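Local structure of alpha-1,2-Mannosidase (Trichoderma reesei, 1HCU) at residues A112-R117 with S189-N194; Y207-K212 with F262-D267; F331-A336 with R403-S408. The protein probably trims alpha-1,2-linked mannose residues from high-mannose N-glycans of glycoproteins, as a calcium-dependent glycosyl hydrolase of family 47. All coordinates share one frame; numbering follows the deposited sequence.

Contact 1 of 3, residues A112-R117 with S189-N194; sequences AYDLLR and SDLTGN
L191 pushes its branched end against Y113 and D114 on the last turns of helix 98-117. The apolar part comes first: L191 CD2 sits 3.8 Å from Y113 CD2, and L191 CG lies equally close to CE2, so the leucine meets the CD2-CE2 side of the ring at a slant. The Y113 ring reaches it because CG stands anti to the backbone N (chi1 -177°); one face of that ring carries R117 CG near its rim.

On the polar side, D114 OD1 comes within 3.9 Å of L191 CD2, but its bonding lies with R187, a salt bridge, while OD2 accepts from S491 N. With an alanine at L191, the CD2-CE2 side of Y113 would probably lose its leucine contact and a gap would open beside the D114 carboxylate. Past the leucine the chain turns off at G193, where phi is positive. N194 N gives T192 OG1 a 3.1 Å bond, making an ST turn, and S189 OG donates to N194 O.

Around this pair, helix 127-144 covers Y113 through V130 and L134, helix 56-67 packs on A112, L115 and L116, and helix 196-209 brings Y197 against S189 and T192.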
ATOM      1  N   ALA A 112      12.136   5.377  -8.289  1.00 12.87           N
ATOM      2  CA  ALA A 112      13.584   5.522  -8.232  1.00 12.30           C
ATOM      3  C   ALA A 112      14.026   6.428  -9.380  1.00 12.78           C
ATOM      4  O   ALA A 112      14.883   7.296  -9.208  1.00 14.73           O
ATOM      5  CB  ALA A 112      14.255   4.162  -8.354  1.00 11.76           C
ATOM      6  N   TYR A 113      13.435   6.234 -10.551  1.00 11.69           N
ATOM      7  CA  TYR A 113      13.795   7.054 -11.698  1.00 12.91           C
ATOM      8  C   TYR A 113      13.481   8.531 -11.428  1.00 14.11           C
ATOM      9  O   TYR A 113      14.331   9.398 -11.636  1.00 14.90           O
ATOM     10  CB  TYR A 113      13.049   6.560 -12.935  1.00 13.47           C
ATOM     11  CG  TYR A 113      13.405   7.293 -14.202  1.00 14.29           C
ATOM     12  CD1 TYR A 113      14.618   7.073 -14.855  1.00 14.68           C
ATOM     13  CD2 TYR A 113      12.520   8.212 -14.750  1.00 15.37           C
ATOM     14  CE1 TYR A 113      14.931   7.763 -16.028  1.00 15.59           C
ATOM     15  CE2 TYR A 113      12.815   8.897 -15.899  1.00 14.81           C
ATOM     16  CZ  TYR A 113      14.015   8.677 -16.538  1.00 17.01           C
ATOM     17  OH  TYR A 113      14.280   9.410 -17.669  1.00 18.13           O
ATOM     18  N   ASP A 114      12.272   8.812 -10.943  1.00 14.63           N
ATOM     19  CA  ASP A 114      11.883  10.186 -10.655  1.00 15.90           C
ATOM     20  C   ASP A 114      12.749  10.827  -9.569  1.00 17.72           C
ATOM     21  O   ASP A 114      13.081  12.007  -9.655  1.00 18.63           O
ATOM     22  CB  ASP A 114      10.403  10.271 -10.257  1.00 16.84           C
ATOM     23  CG  ASP A 114       9.463  10.234 -11.461  1.00 17.48           C
ATOM     24  OD1 ASP A 114       9.896  10.615 -12.569  1.00 19.31           O
ATOM     25  OD2 ASP A 114       8.286   9.846 -11.299  1.00 18.59           O
ATOM     26  N   LEU A 115      13.120  10.061  -8.550  1.00 17.87           N
ATOM     27  CA  LEU A 115      13.947  10.614  -7.490  1.00 18.98           C
ATOM     28  C   LEU A 115      15.382  10.878  -7.967  1.00 20.41           C
ATOM     29  O   LEU A 115      15.927  11.961  -7.736  1.00 19.32           O
ATOM     30  CB  LEU A 115      13.959   9.677  -6.278  1.00 18.20           C
ATOM     31  CG  LEU A 115      12.621   9.497  -5.540  1.00 17.80           C
ATOM     32  CD1 LEU A 115      12.780   8.459  -4.439  1.00 14.21           C
ATOM     33  CD2 LEU A 115      12.160  10.818  -4.955  1.00 16.76           C
ATOM     34  N   LEU A 116      15.978   9.901  -8.649  1.00 19.93           N
ATOM     35  CA  LEU A 116      17.350  10.040  -9.139  1.00 20.16           C
ATOM     36  C   LEU A 116      17.522  11.105 -10.231  1.00 21.11           C
ATOM     37  O   LEU A 116      18.639  11.520 -10.522  1.00 19.97           O
ATOM     38  CB  LEU A 116      17.874   8.680  -9.632  1.00 19.27           C
ATOM     39  CG  LEU A 116      18.025   7.642  -8.509  1.00 17.97           C
ATOM     40  CD1 LEU A 116      18.638   6.366  -9.055  1.00 19.37           C
ATOM     41  CD2 LEU A 116      18.898   8.209  -7.405  1.00 16.57           C
ATOM     42  N   ARG A 117      16.417  11.536 -10.835  1.00 21.81           N
ATOM     43  CA  ARG A 117      16.464  12.577 -11.853  1.00 24.07           C
ATOM     44  C   ARG A 117      15.973  13.892 -11.269  1.00 24.64           C
ATOM     45  O   ARG A 117      16.128  14.949 -11.881  1.00 26.21           O
ATOM     46  CB  ARG A 117      15.593  12.227 -13.054  1.00 25.64           C
ATOM     47  CG  ARG A 117      16.100  11.062 -13.860  1.00 31.87           C
ATOM     48  CD  ARG A 117      15.510  11.104 -15.238  1.00 35.30           C
ATOM     49  NE  ARG A 117      16.080  12.186 -16.030  1.00 40.76           N
ATOM     50  CZ  ARG A 117      15.529  12.659 -17.141  1.00 41.56           C
ATOM     51  NH1 ARG A 117      14.389  12.140 -17.579  1.00 43.25           N
ATOM     52  NH2 ARG A 117      16.114  13.643 -17.812  1.00 43.38           N
ATOM     53  N   SER A 189       3.558   6.482 -19.534  1.00 16.29           N
ATOM     54  CA  SER A 189       3.277   7.161 -20.800  1.00 16.48           C
ATOM     55  C   SER A 189       3.881   8.557 -20.802  1.00 17.05           C
ATOM     56  O   SER A 189       4.445   8.998 -21.798  1.00 17.08           O
ATOM     57  CB  SER A 189       1.771   7.297 -21.045  1.00 13.55           C
ATOM     58  OG  SER A 189       1.165   6.046 -21.289  1.00 16.21           O
ATOM     59  N   ASP A 190       3.747   9.257 -19.684  1.00 17.19           N
ATOM     60  CA  ASP A 190       4.281  10.606 -19.595  1.00 19.18           C
ATOM     61  C   ASP A 190       5.805  10.612 -19.675  1.00 20.07           C
ATOM     62  O   ASP A 190       6.400  11.520 -20.250  1.00 20.91           O
ATOM     63  CB  ASP A 190       3.823  11.272 -18.295  1.00 18.33           C
ATOM     64  CG  ASP A 190       2.377  11.735 -18.352  1.00 19.70           C
ATOM     65  OD1 ASP A 190       1.889  12.251 -17.325  1.00 18.20           O
ATOM     66  OD2 ASP A 190       1.737  11.591 -19.418  1.00 19.22           O
ATOM     67  N   LEU A 191       6.432   9.590 -19.104  1.00 20.65           N
ATOM     68  CA  LEU A 191       7.888   9.484 -19.100  1.00 19.96           C
ATOM     69  C   LEU A 191       8.459   8.998 -20.429  1.00 20.18           C
ATOM     70  O   LEU A 191       9.544   9.417 -20.824  1.00 19.35           O
ATOM     71  CB  LEU A 191       8.325   8.544 -17.979  1.00 20.27           C
ATOM     72  CG  LEU A 191       9.119   9.136 -16.811  1.00 23.26           C
ATOM     73  CD1 LEU A 191       8.796  10.603 -16.613  1.00 23.10           C
ATOM     74  CD2 LEU A 191       8.815   8.326 -15.551  1.00 20.53           C
ATOM     75  N   THR A 192       7.719   8.127 -21.115  1.00 19.11           N
ATOM     76  CA  THR A 192       8.160   7.563 -22.396  1.00 20.17           C
ATOM     77  C   THR A 192       7.638   8.297 -23.631  1.00 20.00           C
ATOM     78  O   THR A 192       8.242   8.231 -24.692  1.00 21.25           O
ATOM     79  CB  THR A 192       7.707   6.093 -22.560  1.00 20.00           C
ATOM     80  OG1 THR A 192       6.271   6.050 -22.592  1.00 19.79           O
ATOM     81  CG2 THR A 192       8.218   5.226 -21.412  1.00 17.34           C
ATOM     82  N   GLY A 193       6.504   8.972 -23.506  1.00 19.93           N
ATOM     83  CA  GLY A 193       5.944   9.663 -24.653  1.00 17.82           C
ATOM     84  C   GLY A 193       5.018   8.754 -25.445  1.00 18.48           C
ATOM     85  O   GLY A 193       4.466   9.157 -26.464  1.00 19.60           O
ATOM     86  N   ASN A 194       4.863   7.518 -24.978  1.00 17.79           N
ATOM     87  CA  ASN A 194       3.993   6.539 -25.623  1.00 16.51           C
ATOM     88  C   ASN A 194       2.662   6.518 -24.855  1.00 16.32           C
ATOM     89  O   ASN A 194       2.581   5.978 -23.757  1.00 13.66           O
ATOM     90  CB  ASN A 194       4.647   5.154 -25.581  1.00 15.57           C
ATOM     91  CG  ASN A 194       3.800   4.090 -26.244  1.00 16.30           C
ATOM     92  OD1 ASN A 194       2.677   4.352 -26.665  1.00 17.95           O
ATOM     93  ND2 ASN A 194       4.337   2.877 -26.339  1.00 20.07           N
TER

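Contact 2 of 3, residues Y207-K212 with F262-D267; sequences YLLNPK and FAHYKD
L209 and Y265 join two helices of the (alpha/alpha)7 barrel of glycosyl hydrolase family 47: the weakly bonded last turn of helix 196-209 meets the first turn of helix 263-280. The backbones come close here, with L209 CA and Y265 CA 7.4 Å apart.

On the leucine the touching is done by one methyl, CD1. L209 CD1 lies 3.5 Å from Y265 CE2 and 3.8 Å from Y265 CD2, approaching the ring obliquely, with the two side chains crossing at about a right angle. On the other side of the same ring plane is F262, whose CD2 stands 3.7 Å above the centre of the Y265 ring. The phenol is thus held between the leucine and an edge of the phenylalanine. H264, its CG anti to the backbone N (chi1 -170°), brings its imidazole obliquely up to the leucine, ND1 4.2 Å from L209 CD1. R268 also touches L209, while Q202 and E205 lie against Y265 and M254 of helix 245-257 packs on both F262 and Y265.

The chemistry is that of shape, not of directed bonds: between the two segments a buried methyl and a buried ring fit by van der Waals contact, with the exposed imidazole covering the outer margin.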
ATOM      1  N   TYR A 207     -14.741   1.567 -16.614  1.00 13.61           N
ATOM      2  CA  TYR A 207     -15.862   0.705 -16.225  1.00 13.03           C
ATOM      3  C   TYR A 207     -16.199   0.815 -14.741  1.00 12.92           C
ATOM      4  O   TYR A 207     -17.328   0.547 -14.333  1.00 12.93           O
ATOM      5  CB  TYR A 207     -15.535  -0.746 -16.571  1.00 12.78           C
ATOM      6  CG  TYR A 207     -15.459  -1.009 -18.055  1.00 13.80           C
ATOM      7  CD1 TYR A 207     -16.614  -1.269 -18.794  1.00 13.96           C
ATOM      8  CD2 TYR A 207     -14.239  -0.986 -18.726  1.00 13.54           C
ATOM      9  CE1 TYR A 207     -16.557  -1.503 -20.168  1.00 13.27           C
ATOM     10  CE2 TYR A 207     -14.171  -1.216 -20.106  1.00 13.43           C
ATOM     11  CZ  TYR A 207     -15.333  -1.477 -20.815  1.00 13.00           C
ATOM     12  OH  TYR A 207     -15.265  -1.743 -22.166  1.00 13.09           O
ATOM     13  N   LEU A 208     -15.209   1.218 -13.944  1.00 12.71           N
ATOM     14  CA  LEU A 208     -15.372   1.368 -12.502  1.00 12.20           C
ATOM     15  C   LEU A 208     -15.907   2.741 -12.104  1.00 13.61           C
ATOM     16  O   LEU A 208     -16.449   2.903 -11.009  1.00 11.53           O
ATOM     17  CB  LEU A 208     -14.036   1.138 -11.796  1.00 12.91           C
ATOM     18  CG  LEU A 208     -13.509  -0.295 -11.674  1.00 14.59           C
ATOM     19  CD1 LEU A 208     -13.407  -0.933 -13.048  1.00 13.61           C
ATOM     20  CD2 LEU A 208     -12.138  -0.274 -10.982  1.00 12.01           C
ATOM     21  N   LEU A 209     -15.760   3.723 -12.992  1.00 13.64           N
ATOM     22  CA  LEU A 209     -16.212   5.083 -12.711  1.00 15.49           C
ATOM     23  C   LEU A 209     -17.705   5.288 -12.969  1.00 16.87           C
ATOM     24  O   LEU A 209     -18.340   6.130 -12.336  1.00 17.41           O
ATOM     25  CB  LEU A 209     -15.383   6.085 -13.516  1.00 12.78           C
ATOM     26  CG  LEU A 209     -13.866   5.959 -13.302  1.00 14.37           C
ATOM     27  CD1 LEU A 209     -13.153   7.048 -14.103  1.00 13.37           C
ATOM     28  CD2 LEU A 209     -13.519   6.057 -11.804  1.00  9.65           C
ATOM     29  N   ASN A 210     -18.258   4.530 -13.910  1.00 18.07           N
ATOM     30  CA  ASN A 210     -19.691   4.595 -14.223  1.00 19.62           C
ATOM     31  C   ASN A 210     -20.157   3.140 -14.173  1.00 18.97           C
ATOM     32  O   ASN A 210     -20.419   2.510 -15.198  1.00 18.32           O
ATOM     33  CB  ASN A 210     -19.933   5.178 -15.619  1.00 19.95           C
ATOM     34  CG  ASN A 210     -21.410   5.453 -15.890  1.00 23.69           C
ATOM     35  OD1 ASN A 210     -22.285   5.106 -15.089  1.00 24.45           O
ATOM     36  ND2 ASN A 210     -21.693   6.077 -17.029  1.00 26.99           N
ATOM     37  N   PRO A 211     -20.249   2.588 -12.959  1.00 19.80           N
ATOM     38  CA  PRO A 211     -20.660   1.209 -12.696  1.00 19.67           C
ATOM     39  C   PRO A 211     -21.985   0.789 -13.298  1.00 20.10           C
ATOM     40  O   PRO A 211     -23.021   1.407 -13.052  1.00 21.52           O
ATOM     41  CB  PRO A 211     -20.661   1.140 -11.171  1.00 20.27           C
ATOM     42  CG  PRO A 211     -21.024   2.533 -10.777  1.00 19.14           C
ATOM     43  CD  PRO A 211     -20.171   3.356 -11.704  1.00 18.17           C
ATOM     44  N   LYS A 212     -21.939  -0.269 -14.100  1.00 21.02           N
ATOM     45  CA  LYS A 212     -23.134  -0.812 -14.728  1.00 22.63           C
ATOM     46  C   LYS A 212     -23.252  -2.270 -14.312  1.00 22.34           C
ATOM     47  O   LYS A 212     -22.248  -2.984 -14.221  1.00 22.41           O
ATOM     48  CB  LYS A 212     -23.048  -0.679 -16.249  1.00 24.81           C
ATOM     49  CG  LYS A 212     -22.922   0.766 -16.720  1.00 28.91           C
ATOM     50  CD  LYS A 212     -22.982   0.871 -18.233  1.00 32.83           C
ATOM     51  CE  LYS A 212     -22.806   2.310 -18.690  1.00 33.87           C
ATOM     52  NZ  LYS A 212     -23.824   3.201 -18.069  1.00 35.47           N
ATOM     53  N   PHE A 262      -7.884  14.312 -14.283  1.00 14.50           N
ATOM     54  CA  PHE A 262      -8.603  13.345 -13.459  1.00 14.59           C
ATOM     55  C   PHE A 262      -9.559  13.928 -12.424  1.00 13.96           C
ATOM     56  O   PHE A 262      -9.772  13.339 -11.366  1.00 13.11           O
ATOM     57  CB  PHE A 262      -7.598  12.401 -12.786  1.00 16.30           C
ATOM     58  CG  PHE A 262      -6.586  11.816 -13.741  1.00 16.98           C
ATOM     59  CD1 PHE A 262      -5.382  12.472 -13.985  1.00 18.89           C
ATOM     60  CD2 PHE A 262      -6.855  10.637 -14.431  1.00 17.01           C
ATOM     61  CE1 PHE A 262      -4.462  11.963 -14.905  1.00 18.44           C
ATOM     62  CE2 PHE A 262      -5.942  10.122 -15.353  1.00 15.52           C
ATOM     63  CZ  PHE A 262      -4.747  10.784 -15.590  1.00 16.18           C
ATOM     64  N   ALA A 263     -10.141  15.079 -12.746  1.00 15.29           N
ATOM     65  CA  ALA A 263     -11.100  15.743 -11.866  1.00 14.94           C
ATOM     66  C   ALA A 263     -12.311  14.841 -11.635  1.00 15.27           C
ATOM     67  O   ALA A 263     -12.933  14.874 -10.573  1.00 14.34           O
ATOM     68  CB  ALA A 263     -11.552  17.066 -12.485  1.00 14.78           C
ATOM     69  N   HIS A 264     -12.642  14.033 -12.636  1.00 15.34           N
ATOM     70  CA  HIS A 264     -13.784  13.135 -12.520  1.00 16.28           C
ATOM     71  C   HIS A 264     -13.486  12.027 -11.511  1.00 14.04           C
ATOM     72  O   HIS A 264     -14.388  11.541 -10.834  1.00 11.40           O
ATOM     73  CB  HIS A 264     -14.141  12.516 -13.875  1.00 16.35           C
ATOM     74  CG  HIS A 264     -15.441  11.777 -13.863  1.00 19.38           C
ATOM     75  ND1 HIS A 264     -15.559  10.465 -14.270  1.00 21.86           N
ATOM     76  CD2 HIS A 264     -16.677  12.162 -13.469  1.00 19.83           C
ATOM     77  CE1 HIS A 264     -16.812  10.071 -14.125  1.00 20.74           C
ATOM     78  NE2 HIS A 264     -17.510  11.082 -13.640  1.00 23.15           N
ATOM     79  N   TYR A 265     -12.215  11.633 -11.430  1.00 14.86           N
ATOM     80  CA  TYR A 265     -11.767  10.602 -10.487  1.00 12.31           C
ATOM     81  C   TYR A 265     -12.009  11.145  -9.080  1.00 11.04           C
ATOM     82  O   TYR A 265     -12.436  10.422  -8.178  1.00 10.60           O
ATOM     83  CB  TYR A 265     -10.275  10.320 -10.670  1.00 12.43           C
ATOM     84  CG  TYR A 265      -9.913   9.394 -11.821  1.00 12.63           C
ATOM     85  CD1 TYR A 265      -9.017   8.340 -11.624  1.00 12.13           C
ATOM     86  CD2 TYR A 265     -10.454   9.566 -13.095  1.00 12.69           C
ATOM     87  CE1 TYR A 265      -8.667   7.480 -12.660  1.00 11.80           C
ATOM     88  CE2 TYR A 265     -10.110   8.704 -14.147  1.00 11.54           C
ATOM     89  CZ  TYR A 265      -9.217   7.665 -13.915  1.00 14.31           C
ATOM     90  OH  TYR A 265      -8.878   6.793 -14.926  1.00 16.11           O
ATOM     91  N   LYS A 266     -11.730  12.436  -8.922  1.00  9.45           N
ATOM     92  CA  LYS A 266     -11.910  13.140  -7.659  1.00 11.00           C
ATOM     93  C   LYS A 266     -13.376  13.094  -7.224  1.00 11.28           C
ATOM     94  O   LYS A 266     -13.670  12.880  -6.047  1.00  9.02           O
ATOM     95  CB  LYS A 266     -11.474  14.601  -7.804  1.00 11.76           C
ATOM     96  CG  LYS A 266     -11.871  15.462  -6.624  1.00 14.80           C
ATOM     97  CD  LYS A 266     -12.177  16.890  -7.038  1.00 15.09           C
ATOM     98  CE  LYS A 266     -13.341  16.952  -8.001  1.00 16.02           C
ATOM     99  NZ  LYS A 266     -13.739  18.349  -8.316  1.00 15.36           N
ATOM    100  N   ASP A 267     -14.291  13.304  -8.171  1.00 10.78           N
ATOM    101  CA  ASP A 267     -15.721  13.262  -7.860  1.00 10.79           C
ATOM    102  C   ASP A 267     -16.157  11.871  -7.406  1.00 10.19           C
ATOM    103  O   ASP A 267     -16.959  11.745  -6.482  1.00 10.59           O
ATOM    104  CB  ASP A 267     -16.565  13.697  -9.068  1.00  8.35           C
ATOM    105  CG  ASP A 267     -16.549  15.208  -9.292  1.00 11.77           C
ATOM    106  OD1 ASP A 267     -16.039  15.950  -8.420  1.00  8.64           O
ATOM    107  OD2 ASP A 267     -17.061  15.652 -10.346  1.00 10.96           O
TER

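Contact 3 of 3, residues F331-A336 with R403-S408; sequences FGIKLA and RVTGDS
I333 CD1 is the point at which helix 326-344 meets the end of helix 393-405. The methyl faces two others: V404 CG1 and T405 CG2, each 4.0 Å away, and in both pairs the side chains reach toward each other tip to tip. I333 CG1 stands anti to the carbonyl carbon (chi1 -68°), and this torsion together with chi2 at -58° brings CD1 to the valine and threonine methyls.

The denser packing is on the valine side. V404 CG1 takes the crowded position between backbone N and carbonyl carbon (chi1 80°), which puts this methyl, and not CG2, next to I333 CD1. Helix 312-323 backs the pair, with I317 touching both I333 and V404, and I321 adding to the valine; A401, a turn earlier on helix 393-405, also touches I333.

Helix 393-405 ends in an ST turn: T405 OG1 accepts from D407 N at 3.0 Å, the N-H pointing nearly straight at it (162°). The same oxygen is also hydrogen-bonded to A401 O, and beyond G406, whose positive phi takes the chain out of the helix, D407 acts as N-cap of helix 408-425, its OD1 accepting from K409 N.

The threonine side is the looser one. T405 is exposed, and its hydroxyl is engaged in its own turn, leaving CG2 alone to meet I333. The two segments bury just 75 Å² between them. At this margin W410 of helix 408-425 touches both I333 and T405, and farther out the N-terminal tail runs beside the turn, with backbone bonds joining G406 to G9 and S408 to K7.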
ATOM      1  N   PHE A 331     -12.011  13.124   9.847  1.00  9.72           N
ATOM      2  CA  PHE A 331     -12.382  11.717   9.772  1.00  8.71           C
ATOM      3  C   PHE A 331     -11.131  10.849   9.652  1.00  8.72           C
ATOM      4  O   PHE A 331     -11.033   9.812  10.297  1.00  9.35           O
ATOM      5  CB  PHE A 331     -13.338  11.473   8.593  1.00  7.89           C
ATOM      6  CG  PHE A 331     -13.915  10.088   8.568  1.00  7.40           C
ATOM      7  CD1 PHE A 331     -13.443   9.141   7.672  1.00  7.79           C
ATOM      8  CD2 PHE A 331     -14.894   9.713   9.481  1.00  6.81           C
ATOM      9  CE1 PHE A 331     -13.932   7.838   7.685  1.00  8.34           C
ATOM     10  CE2 PHE A 331     -15.394   8.408   9.504  1.00  7.14           C
ATOM     11  CZ  PHE A 331     -14.912   7.470   8.607  1.00  7.61           C
ATOM     12  N   GLY A 332     -10.168  11.289   8.846  1.00 10.04           N
ATOM     13  CA  GLY A 332      -8.935  10.536   8.696  1.00 11.58           C
ATOM     14  C   GLY A 332      -8.151  10.447  10.001  1.00 13.21           C
ATOM     15  O   GLY A 332      -7.587   9.400  10.321  1.00 12.03           O
ATOM     16  N   ILE A 333      -8.109  11.546  10.753  1.00 14.42           N
ATOM     17  CA  ILE A 333      -7.402  11.584  12.036  1.00 15.33           C
ATOM     18  C   ILE A 333      -8.027  10.579  13.008  1.00 15.73           C
ATOM     19  O   ILE A 333      -7.326   9.879  13.742  1.00 15.81           O
ATOM     20  CB  ILE A 333      -7.470  13.000  12.681  1.00 16.67           C
ATOM     21  CG1 ILE A 333      -6.651  13.996  11.854  1.00 18.79           C
ATOM     22  CG2 ILE A 333      -6.941  12.965  14.105  1.00 13.80           C
ATOM     23  CD1 ILE A 333      -5.196  13.602  11.691  1.00 22.75           C
ATOM     24  N   LYS A 334      -9.353  10.513  13.000  1.00 15.56           N
ATOM     25  CA  LYS A 334     -10.090   9.604  13.868  1.00 16.18           C
ATOM     26  C   LYS A 334      -9.767   8.165  13.482  1.00 15.63           C
ATOM     27  O   LYS A 334      -9.608   7.295  14.337  1.00 16.28           O
ATOM     28  CB  LYS A 334     -11.599   9.871  13.739  1.00 18.56           C
ATOM     29  CG  LYS A 334     -12.495   8.916  14.517  1.00 23.86           C
ATOM     30  CD  LYS A 334     -12.120   8.891  15.992  1.00 28.63           C
ATOM     31  CE  LYS A 334     -12.825   7.775  16.743  1.00 29.37           C
ATOM     32  NZ  LYS A 334     -14.237   8.096  17.090  1.00 35.33           N
ATOM     33  N   LEU A 335      -9.649   7.928  12.182  1.00 14.81           N
ATOM     34  CA  LEU A 335      -9.354   6.599  11.668  1.00 13.86           C
ATOM     35  C   LEU A 335      -7.948   6.158  12.065  1.00 14.28           C
ATOM     36  O   LEU A 335      -7.744   5.040  12.541  1.00 17.23           O
ATOM     37  CB  LEU A 335      -9.494   6.600  10.147  1.00 13.32           C
ATOM     38  CG  LEU A 335     -10.534   5.690   9.484  1.00 14.60           C
ATOM     39  CD1 LEU A 335     -11.835   5.663  10.278  1.00 13.04           C
ATOM     40  CD2 LEU A 335     -10.767   6.189   8.060  1.00  9.28           C
ATOM     41  N   ALA A 336      -6.980   7.040  11.863  1.00 13.03           N
ATOM     42  CA  ALA A 336      -5.601   6.738  12.196  1.00 13.15           C
ATOM     43  C   ALA A 336      -5.501   6.398  13.682  1.00 14.85           C
ATOM     44  O   ALA A 336      -4.843   5.434  14.077  1.00 14.70           O
ATOM     45  CB  ALA A 336      -4.719   7.931  11.866  1.00 11.18           C
ATOM     46  N   ARG A 403       1.890  14.786   9.212  1.00 12.34           N
ATOM     47  CA  ARG A 403       2.129  15.759   8.140  1.00 12.63           C
ATOM     48  C   ARG A 403       1.023  16.795   8.017  1.00 11.75           C
ATOM     49  O   ARG A 403       1.272  17.911   7.559  1.00 11.67           O
ATOM     50  CB  ARG A 403       2.295  15.057   6.784  1.00 12.02           C
ATOM     51  CG  ARG A 403       3.494  14.116   6.685  1.00 15.48           C
ATOM     52  CD  ARG A 403       4.806  14.832   6.966  1.00 12.71           C
ATOM     53  NE  ARG A 403       4.878  16.085   6.228  1.00 12.79           N
ATOM     54  CZ  ARG A 403       5.847  16.988   6.362  1.00 13.01           C
ATOM     55  NH1 ARG A 403       6.848  16.785   7.205  1.00 11.30           N
ATOM     56  NH2 ARG A 403       5.798  18.108   5.662  1.00 12.69           N
ATOM     57  N   VAL A 404      -0.199  16.429   8.402  1.00 12.02           N
ATOM     58  CA  VAL A 404      -1.305  17.380   8.316  1.00 11.69           C
ATOM     59  C   VAL A 404      -1.508  18.201   9.593  1.00 13.20           C
ATOM     60  O   VAL A 404      -2.044  19.301   9.521  1.00 15.67           O
ATOM     61  CB  VAL A 404      -2.652  16.687   7.937  1.00 11.28           C
ATOM     62  CG1 VAL A 404      -3.289  16.019   9.150  1.00 10.93           C
ATOM     63  CG2 VAL A 404      -3.598  17.706   7.333  1.00  8.10           C
ATOM     64  N   THR A 405      -1.087  17.688  10.751  1.00 13.45           N
ATOM     65  CA  THR A 405      -1.265  18.438  12.005  1.00 13.31           C
ATOM     66  C   THR A 405      -0.002  19.113  12.547  1.00 15.19           C
ATOM     67  O   THR A 405      -0.068  20.197  13.134  1.00 14.56           O
ATOM     68  CB  THR A 405      -1.789  17.557  13.168  1.00 12.14           C
ATOM     69  OG1 THR A 405      -0.791  16.589  13.520  1.00 13.20           O
ATOM     70  CG2 THR A 405      -3.077  16.855  12.794  1.00 12.79           C
ATOM     71  N   GLY A 406       1.144  18.466  12.372  1.00 15.99           N
ATOM     72  CA  GLY A 406       2.375  19.024  12.899  1.00 15.56           C
ATOM     73  C   GLY A 406       2.464  18.733  14.389  1.00 17.36           C
ATOM     74  O   GLY A 406       3.318  19.272  15.087  1.00 19.89           O
ATOM     75  N   ASP A 407       1.580  17.869  14.876  1.00 16.19           N
ATOM     76  CA  ASP A 407       1.554  17.505  16.284  1.00 16.52           C
ATOM     77  C   ASP A 407       2.537  16.360  16.567  1.00 16.83           C
ATOM     78  O   ASP A 407       2.365  15.247  16.063  1.00 17.01           O
ATOM     79  CB  ASP A 407       0.139  17.085  16.668  1.00 16.74           C
ATOM     80  CG  ASP A 407      -0.027  16.882  18.153  1.00 19.66           C
ATOM     81  OD1 ASP A 407       0.997  16.747  18.860  1.00 20.34           O
ATOM     82  OD2 ASP A 407      -1.189  16.846  18.614  1.00 22.91           O
ATOM     83  N   SER A 408       3.557  16.635  17.378  1.00 15.74           N
ATOM     84  CA  SER A 408       4.581  15.643  17.713  1.00 15.70           C
ATOM     85  C   SER A 408       3.997  14.387  18.336  1.00 15.59           C
ATOM     86  O   SER A 408       4.650  13.341  18.394  1.00 15.00           O
ATOM     87  CB  SER A 408       5.632  16.244  18.661  1.00 16.34           C
ATOM     88  OG  SER A 408       5.080  16.583  19.923  1.00 16.83           O
TER

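Contacts 1, 2 and 3 form a wide triangle: between centres, contacts 1 and 2 lie about 26 Å apart, 2 and 3 about 27 Å, and 1 and 3 about 31 Å. Contacts 1 and 2 are closest, about 7 Å between nearest atoms, and helix 182-192 leads straight into helix 196-209. R493 links two of their segments, by a salt bridge to D190 of 189-194 and a touch on F262 of 262-267. All three contacts lie away from the probable catalytic residues, E100, D245, E353 and E393. Of these, E100 and E393 sit at the starts of helices 98-117 and 393-405, whose far ends enter contacts 1 and 3. The Y113 side chain is about 13 Å from an N-acetylglucosamine of a glycan attached to the protein.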